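GTPase subunit of restriction endonuclease (Thermococcus gammatolerans, PDB 6P0F) probably recognises DNA through an N-terminal YTH-type domain, as the GTPase subunit of an McrBC-like restriction system. Local coordinates at residues D15-E18 against N19-T23; K26-K29 against R30-E34; W115-G118 against E119-R122. All coordinates share one frame; numbering follows the deposited sequence.

How the contacts relate
All three contacts are local, between neighbouring residues of one chain, met in the order 1, 2, 3. Contact 1 is the first three-quarters of helix 15-26, contact 2 follows as that helix ends and runs through strand 28-29 into the next loop, and contact 3 lies much later, in the loop between strands 91-102 and 123-127 of the main mixed sheet. The centre of contact 1 is about 15 Å from that of contact 2 and 11 Å from that of contact 3. Contact 1 touches both: N19 and T23 bond to the loop of contact 3, while T23 packs on V28. Helix 15-26 thus joins two connecting segments of this YTH-type domain; contacts 2 and 3 do not touch, their nearest atoms being about 7 Å apart.

Contact 1. Residues D15-E18 against N19-T23; sequences DEYE and NFEET
E21 lies one helical turn beyond Y17, and its side chain slants across that of the tyrosine. Its CB sits over the turn, 3.4 Å from the carbonyl oxygen Y17 O and 4.1 Å from Y17 CE2. From there the chain goes out nearly straight, because CG is anti to the backbone N (chi1 -178°) and CD continues the extension. At the tip the two carboxylate oxygens part: OE1 stands 4.2 Å from E18 OE1, a pairing of like charges that probably costs some energy, whereas OE2 accepts a hydrogen bond from a water that also bonds to Y17 OH, at 2.8 Å from E21 OE2 and 2.7 Å from the phenol oxygen. That water ties the two ends together, with the phenol ring and the carboxylate turned 59° against each other. E18 OE1 reaches the edge of the same ring in its plane. Helix 15-26, to which these residues belong, carries the regular i to i+4 backbone ladder here. Its straightest rung runs from E21 N to Y17 O (2.8 Å, N-H...O angle 170°), and the helix widens into a pi-type turn at 21-23. F20 and Y17 both pack on I10 of strand 5-11 and V75 of strand 70-76, and F20 also meets the ring of F73. Y17 CE1 comes to the edge of the F20 ring, 4.3 Å from F20 CD2. N19 CG lies 3.3 Å from D15 O, and the N19 amide oxygen accepts from R116 N in the loop ahead of strand 123-127, a bond that fastens this buried asparagine to the neighbouring loop.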
loop_
_atom_site.group_PDB
_atom_site.type_symbol
_atom_site.label_atom_id
_atom_site.label_comp_id
_atom_site.label_asym_id
_atom_site.label_seq_id
_atom_site.Cartn_x
_atom_site.Cartn_y
_atom_site.Cartn_z
ATOM N N ASP A 15 -7.381 9.190 10.104
ATOM C CA ASP A 15 -5.942 9.370 10.253
ATOM C C ASP A 15 -5.178 8.499 9.256
ATOM O O ASP A 15 -4.065 8.860 8.838
ATOM C CB ASP A 15 -5.518 9.037 11.681
ATOM C CG ASP A 15 -5.977 10.084 12.696
ATOM O OD1 ASP A 15 -6.448 11.176 12.299
ATOM O OD2 ASP A 15 -5.832 9.815 13.901
ATOM N N GLU A 16 -5.740 7.346 8.903
ATOM C CA GLU A 16 -5.126 6.466 7.908
ATOM C C GLU A 16 -4.906 7.190 6.586
ATOM O O GLU A 16 -3.832 7.057 5.957
ATOM C CB GLU A 16 -6.009 5.235 7.709
ATOM C CG GLU A 16 -5.425 4.191 6.837
ATOM C CD GLU A 16 -6.232 2.894 6.902
ATOM O OE1 GLU A 16 -7.479 2.926 6.669
ATOM O OE2 GLU A 16 -5.605 1.845 7.192
ATOM N N TYR A 17 -5.907 7.950 6.130
ATOM C CA TYR A 17 -5.723 8.680 4.888
ATOM C C TYR A 17 -4.666 9.758 5.061
ATOM O O TYR A 17 -3.861 9.982 4.166
ATOM C CB TYR A 17 -7.007 9.328 4.374
ATOM C CG TYR A 17 -6.782 9.996 3.039
ATOM C CD1 TYR A 17 -6.777 9.254 1.859
ATOM C CD2 TYR A 17 -6.499 11.359 2.938
ATOM C CE1 TYR A 17 -6.550 9.839 0.628
ATOM C CE2 TYR A 17 -6.254 11.949 1.699
ATOM C CZ TYR A 17 -6.275 11.184 0.552
ATOM O OH TYR A 17 -6.039 11.727 -0.691
ATOM N N GLU A 18 -4.680 10.466 6.192
ATOM C CA GLU A 18 -3.643 11.468 6.435
ATOM C C GLU A 18 -2.251 10.846 6.340
ATOM O O GLU A 18 -1.342 11.411 5.718
ATOM C CB GLU A 18 -3.848 12.118 7.807
ATOM C CG GLU A 18 -5.204 12.805 7.925
ATOM C CD GLU A 18 -5.336 13.966 6.953
ATOM O OE1 GLU A 18 -6.076 13.841 5.963
ATOM O OE2 GLU A 18 -4.680 15.005 7.158
ATOM N N ASN A 19 -2.072 9.667 6.943
ATOM C CA ASN A 19 -0.770 9.004 6.895
ATOM C C ASN A 19 -0.417 8.588 5.469
ATOM O O ASN A 19 0.735 8.720 5.040
ATOM C CB ASN A 19 -0.794 7.779 7.808
ATOM C CG ASN A 19 -0.844 8.151 9.293
ATOM O OD1 ASN A 19 -0.742 9.313 9.640
ATOM N ND2 ASN A 19 -1.000 7.163 10.143
ATOM N N PHE A 20 -1.399 8.081 4.735
ATOM C CA PHE A 20 -1.213 7.668 3.337
ATOM C C PHE A 20 -0.846 8.843 2.443
ATOM O O PHE A 20 0.041 8.742 1.588
ATOM C CB PHE A 20 -2.510 7.015 2.874
ATOM C CG PHE A 20 -2.505 6.513 1.479
ATOM C CD1 PHE A 20 -1.839 5.344 1.155
ATOM C CD2 PHE A 20 -3.214 7.181 0.474
ATOM C CE1 PHE A 20 -1.870 4.857 -0.165
ATOM C CE2 PHE A 20 -3.260 6.680 -0.824
ATOM C CZ PHE A 20 -2.584 5.526 -1.127
ATOM N N GLU A 21 -1.540 9.964 2.613
ATOM C CA GLU A 21 -1.190 11.161 1.869
ATOM C C GLU A 21 0.250 11.570 2.145
ATOM O O GLU A 21 0.979 11.957 1.230
ATOM C CB GLU A 21 -2.165 12.282 2.244
ATOM C CG GLU A 21 -1.935 13.584 1.504
ATOM C CD GLU A 21 -2.992 14.627 1.867
ATOM O OE1 GLU A 21 -3.159 14.885 3.075
ATOM O OE2 GLU A 21 -3.678 15.139 0.955
ATOM N N GLU A 22 0.688 11.439 3.397
ATOM C CA GLU A 22 2.017 11.891 3.752
ATOM C C GLU A 22 3.105 11.068 3.069
ATOM O O GLU A 22 4.050 11.627 2.506
ATOM C CB GLU A 22 2.197 11.864 5.265
ATOM C CG GLU A 22 3.564 12.341 5.681
ATOM C CD GLU A 22 3.700 13.881 5.618
ATOM O OE1 GLU A 22 4.804 14.358 5.308
ATOM O OE2 GLU A 22 2.688 14.573 5.919
ATOM N N THR A 23 3.030 9.740 3.148
ATOM C CA THR A 23 4.157 8.937 2.735
ATOM C C THR A 23 3.967 8.141 1.459
ATOM O O THR A 23 4.964 7.631 0.959
ATOM C CB THR A 23 4.589 7.963 3.840
ATOM O OG1 THR A 23 3.523 7.089 4.188
ATOM C CG2 THR A 23 5.034 8.745 5.094
HETATM O O HOH W 1 -4.597 13.869 -1.307
#

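Contact 2. Residues K26-K29 against R30-E34; sequences KGVK and RNELE
K29 and E32 form a turn at the end of the short, weakly bonded strand 28-29, which pairs antiparallel with strand 49-55; there the chain leaves the sheet for the loop leading to helix 39-45. The two residues are joined twice. E32 N donates to K29 O at 2.9 Å, closing the turn, and the E32 carboxylate comes back to accept from K29 N through OE1, also at 2.9 Å. That second bond is bent (144°), the donor meeting OE1 from above the carboxylate plane. The glutamate reaches back because CG is anti to its carbonyl carbon (chi1 -51°) and the chain beyond is extended. The carboxylate rests on V28, with OE1 3.5 Å from V28 CB. V28 CG2 meets L33 CG at 4.1 Å, the two side chains crossing at about a right angle; F114 and F52 touch both. Further on, the R30 guanidinium grips E34 OE1 side-on, with NE at 2.6 Å and NH2 at 2.8 Å, both from the same face of its plane, while its NH1 makes a salt bridge to D43 of helix 39-45. The whole is a tight turn at the exit of an edge strand: residues 30-32 take helical backbone angles, an i to i+3 bond closes them, and the E32 side chain returns to the NH of the residue before the turn.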
loop_
_atom_site.group_PDB
_atom_site.type_symbol
_atom_site.label_atom_id
_atom_site.label_comp_id
_atom_site.label_asym_id
_atom_site.label_seq_id
_atom_site.Cartn_x
_atom_site.Cartn_y
_atom_site.Cartn_z
ATOM N N LYS A 26 2.455 12.013 -1.247
ATOM C CA LYS A 26 3.498 13.022 -1.268
ATOM C C LYS A 26 4.878 12.389 -1.238
ATOM O O LYS A 26 5.699 12.640 -2.126
ATOM C CB LYS A 26 3.301 13.966 -0.083
ATOM C CG LYS A 26 4.256 15.084 -0.047
ATOM C CD LYS A 26 3.980 16.074 1.111
ATOM C CE LYS A 26 3.944 15.410 2.503
ATOM N NZ LYS A 26 5.252 14.758 2.925
ATOM N N GLY A 27 5.103 11.494 -0.277
ATOM C CA GLY A 27 6.422 10.951 -0.051
ATOM C C GLY A 27 7.223 11.861 0.856
ATOM O O GLY A 27 6.821 12.983 1.190
ATOM N N VAL A 28 8.393 11.367 1.258
ATOM C CA VAL A 28 9.241 12.141 2.157
ATOM C C VAL A 28 10.643 12.264 1.580
ATOM O O VAL A 28 11.153 11.367 0.901
ATOM C CB VAL A 28 9.302 11.542 3.577
ATOM C CG1 VAL A 28 7.915 11.366 4.177
ATOM C CG2 VAL A 28 10.022 10.227 3.592
ATOM N N LYS A 29 11.284 13.400 1.851
ATOM C CA LYS A 29 12.663 13.563 1.430
ATOM C C LYS A 29 13.513 12.485 2.086
ATOM O O LYS A 29 13.275 12.102 3.230
ATOM C CB LYS A 29 13.161 14.954 1.813
ATOM C CG LYS A 29 12.511 16.056 0.988
ATOM C CD LYS A 29 12.895 17.449 1.468
ATOM C CE LYS A 29 11.944 18.507 0.873
ATOM N NZ LYS A 29 12.201 19.894 1.398
ATOM N N ARG A 30 14.498 11.990 1.353
ATOM C CA ARG A 30 15.345 10.926 1.887
ATOM C C ARG A 30 15.990 11.329 3.212
ATOM O O ARG A 30 16.163 10.482 4.094
ATOM C CB ARG A 30 16.430 10.571 0.868
ATOM C CG ARG A 30 17.397 9.535 1.363
ATOM C CD ARG A 30 18.464 9.194 0.304
ATOM N NE ARG A 30 19.588 8.536 0.954
ATOM C CZ ARG A 30 20.285 7.547 0.423
ATOM N NH1 ARG A 30 20.001 7.108 -0.780
ATOM N NH2 ARG A 30 21.270 7.001 1.106
ATOM N N ASN A 31 16.340 12.604 3.384
ATOM C CA ASN A 31 16.974 12.996 4.645
ATOM C C ASN A 31 16.073 12.814 5.854
ATOM O O ASN A 31 16.592 12.719 6.968
ATOM C CB ASN A 31 17.485 14.442 4.530
ATOM C CG ASN A 31 18.626 14.555 3.548
ATOM O OD1 ASN A 31 19.199 13.546 3.113
ATOM N ND2 ASN A 31 18.981 15.784 3.196
ATOM N N GLU A 32 14.741 12.771 5.679
ATOM C CA GLU A 32 13.836 12.510 6.786
ATOM C C GLU A 32 13.976 11.085 7.312
ATOM O O GLU A 32 13.555 10.807 8.440
ATOM C CB GLU A 32 12.380 12.807 6.380
ATOM C CG GLU A 32 12.164 14.212 5.746
ATOM C CD GLU A 32 10.686 14.499 5.360
ATOM O OE1 GLU A 32 10.384 14.852 4.155
ATOM O OE2 GLU A 32 9.828 14.378 6.275
ATOM N N LEU A 33 14.570 10.176 6.537
ATOM C CA LEU A 33 14.745 8.792 6.959
ATOM C C LEU A 33 16.189 8.429 7.280
ATOM O O LEU A 33 16.421 7.369 7.874
ATOM C CB LEU A 33 14.244 7.828 5.869
ATOM C CG LEU A 33 12.760 7.926 5.515
ATOM C CD1 LEU A 33 12.415 6.996 4.344
ATOM C CD2 LEU A 33 11.936 7.619 6.711
ATOM N N GLU A 34 17.149 9.223 6.812
ATOM C CA GLU A 34 18.553 8.958 7.078
ATOM C C GLU A 34 18.775 8.932 8.582
ATOM O O GLU A 34 18.192 9.722 9.323
ATOM C CB GLU A 34 19.427 10.021 6.420
ATOM C CG GLU A 34 19.527 9.863 4.905
ATOM C CD GLU A 34 20.468 8.765 4.439
ATOM O OE1 GLU A 34 20.791 8.725 3.221
ATOM O OE2 GLU A 34 20.860 7.922 5.275
#

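Contact 3. Residues W115-G118 against E119-R122; sequences WRKG and ENFR
F121 N donates to G118 O at 2.9 Å and nearly straight (167°), although the donor stands above the carbonyl plane. N120 N makes the matching bond to K117 O, and the pair of i to i+3 bonds winds a short 3-10 turn, overlapping the end of the type II beta turn W115-G118 at G118, in the loop ahead of strand 123-127. The turn brings F121 back onto the preceding residues, with its CG anti to the carbonyl carbon (chi1 -52°). Its ring lies beneath N120 CB, which stands 4.1 Å above the plane over the ring centre. K117 O comes obliquely to the ring, 3.2 Å from F121 CE2. F121 CB packs at 4.0 Å on CZ3 of W115, whose indole also meets F121 O near its own plane. The indole nitrogen is bonded to T23 OG1 of helix 15-26, and the W115 ring meets that of F52. The bent K117 chain slants across N120, its CE 3.6 Å from N120 ND2. The F121 ring edge receives R116 O in its plane, 3.8 Å from F121 CE2.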
loop_
_atom_site.group_PDB
_atom_site.type_symbol
_atom_site.label_atom_id
_atom_site.label_comp_id
_atom_site.label_asym_id
_atom_site.label_seq_id
_atom_site.Cartn_x
_atom_site.Cartn_y
_atom_site.Cartn_z
ATOM N N TRP A 115 3.613 9.830 10.785
ATOM C CA TRP A 115 2.322 9.200 10.879
ATOM C C TRP A 115 1.688 9.463 12.236
ATOM O O TRP A 115 2.359 9.372 13.270
ATOM C CB TRP A 115 2.488 7.720 10.705
ATOM C CG TRP A 115 2.804 7.274 9.323
ATOM C CD1 TRP A 115 2.502 7.914 8.165
ATOM C CD2 TRP A 115 3.457 6.065 8.967
ATOM N NE1 TRP A 115 2.905 7.149 7.078
ATOM C CE2 TRP A 115 3.525 6.024 7.556
ATOM C CE3 TRP A 115 4.022 5.020 9.701
ATOM C CZ2 TRP A 115 4.113 4.978 6.874
ATOM C CZ3 TRP A 115 4.592 3.961 9.009
ATOM C CH2 TRP A 115 4.637 3.959 7.618
ATOM N N ARG A 116 0.392 9.751 12.224
ATOM C CA ARG A 116 -0.391 9.689 13.443
ATOM C C ARG A 116 -0.410 8.258 13.929
ATOM O O ARG A 116 -0.786 7.347 13.176
ATOM C CB ARG A 116 -1.809 10.173 13.190
ATOM C CG ARG A 116 -1.927 11.653 12.880
ATOM C CD ARG A 116 -3.389 11.944 12.596
ATOM N NE ARG A 116 -3.727 13.344 12.352
ATOM C CZ ARG A 116 -3.293 14.060 11.322
ATOM N NH1 ARG A 116 -2.460 13.535 10.438
ATOM N NH2 ARG A 116 -3.686 15.318 11.187
ATOM N N LYS A 117 0.014 8.030 15.169
ATOM C CA LYS A 117 0.059 6.671 15.681
ATOM C C LYS A 117 1.106 5.846 14.953
ATOM O O LYS A 117 1.013 4.616 14.924
ATOM C CB LYS A 117 -1.287 5.974 15.512
ATOM C CG LYS A 117 -2.454 6.570 16.248
ATOM C CD LYS A 117 -2.562 5.904 17.600
ATOM C CE LYS A 117 -3.616 4.794 17.587
ATOM N NZ LYS A 117 -5.031 5.317 17.680
ATOM N N GLY A 118 2.127 6.508 14.410
ATOM C CA GLY A 118 3.036 5.826 13.510
ATOM C C GLY A 118 3.715 4.636 14.148
ATOM O O GLY A 118 4.020 3.640 13.471
ATOM N N GLU A 119 3.956 4.714 15.456
ATOM C CA GLU A 119 4.735 3.702 16.143
ATOM C C GLU A 119 4.078 2.344 16.077
ATOM O O GLU A 119 4.770 1.335 16.243
ATOM C CB GLU A 119 4.949 4.114 17.600
ATOM C CG GLU A 119 3.667 4.389 18.348
ATOM C CD GLU A 119 3.953 4.985 19.709
ATOM O OE1 GLU A 119 5.080 5.496 19.889
ATOM O OE2 GLU A 119 3.069 4.931 20.599
ATOM N N ASN A 120 2.777 2.292 15.787
ATOM C CA ASN A 120 2.082 1.018 15.644
ATOM C C ASN A 120 2.442 0.289 14.347
ATOM O O ASN A 120 2.338 -0.940 14.278
ATOM C CB ASN A 120 0.565 1.236 15.658
ATOM C CG ASN A 120 0.032 1.680 17.013
ATOM O OD1 ASN A 120 0.744 1.642 18.022
ATOM N ND2 ASN A 120 -1.229 2.112 17.037
ATOM N N PHE A 121 2.845 1.020 13.312
ATOM C CA PHE A 121 2.863 0.493 11.945
ATOM C C PHE A 121 4.286 0.158 11.501
ATOM O O PHE A 121 4.814 0.679 10.500
ATOM C CB PHE A 121 2.213 1.499 10.999
ATOM C CG PHE A 121 0.850 1.946 11.440
ATOM C CD1 PHE A 121 -0.199 1.065 11.432
ATOM C CD2 PHE A 121 0.631 3.233 11.885
ATOM C CE1 PHE A 121 -1.466 1.462 11.843
ATOM C CE2 PHE A 121 -0.624 3.633 12.312
ATOM C CZ PHE A 121 -1.675 2.749 12.277
ATOM N N ARG A 122 4.897 -0.771 12.227
ATOM C CA ARG A 122 6.329 -0.980 12.124
ATOM C C ARG A 122 6.757 -1.938 11.010
ATOM O O ARG A 122 7.955 -2.055 10.752
ATOM C CB ARG A 122 6.872 -1.485 13.464
ATOM C CG ARG A 122 6.433 -2.904 13.823
ATOM C CD ARG A 122 6.795 -3.226 15.278
ATOM N NE ARG A 122 6.469 -4.618 15.601
ATOM C CZ ARG A 122 7.261 -5.655 15.340
ATOM N NH1 ARG A 122 8.446 -5.470 14.766
ATOM N NH2 ARG A 122 6.881 -6.884 15.670
#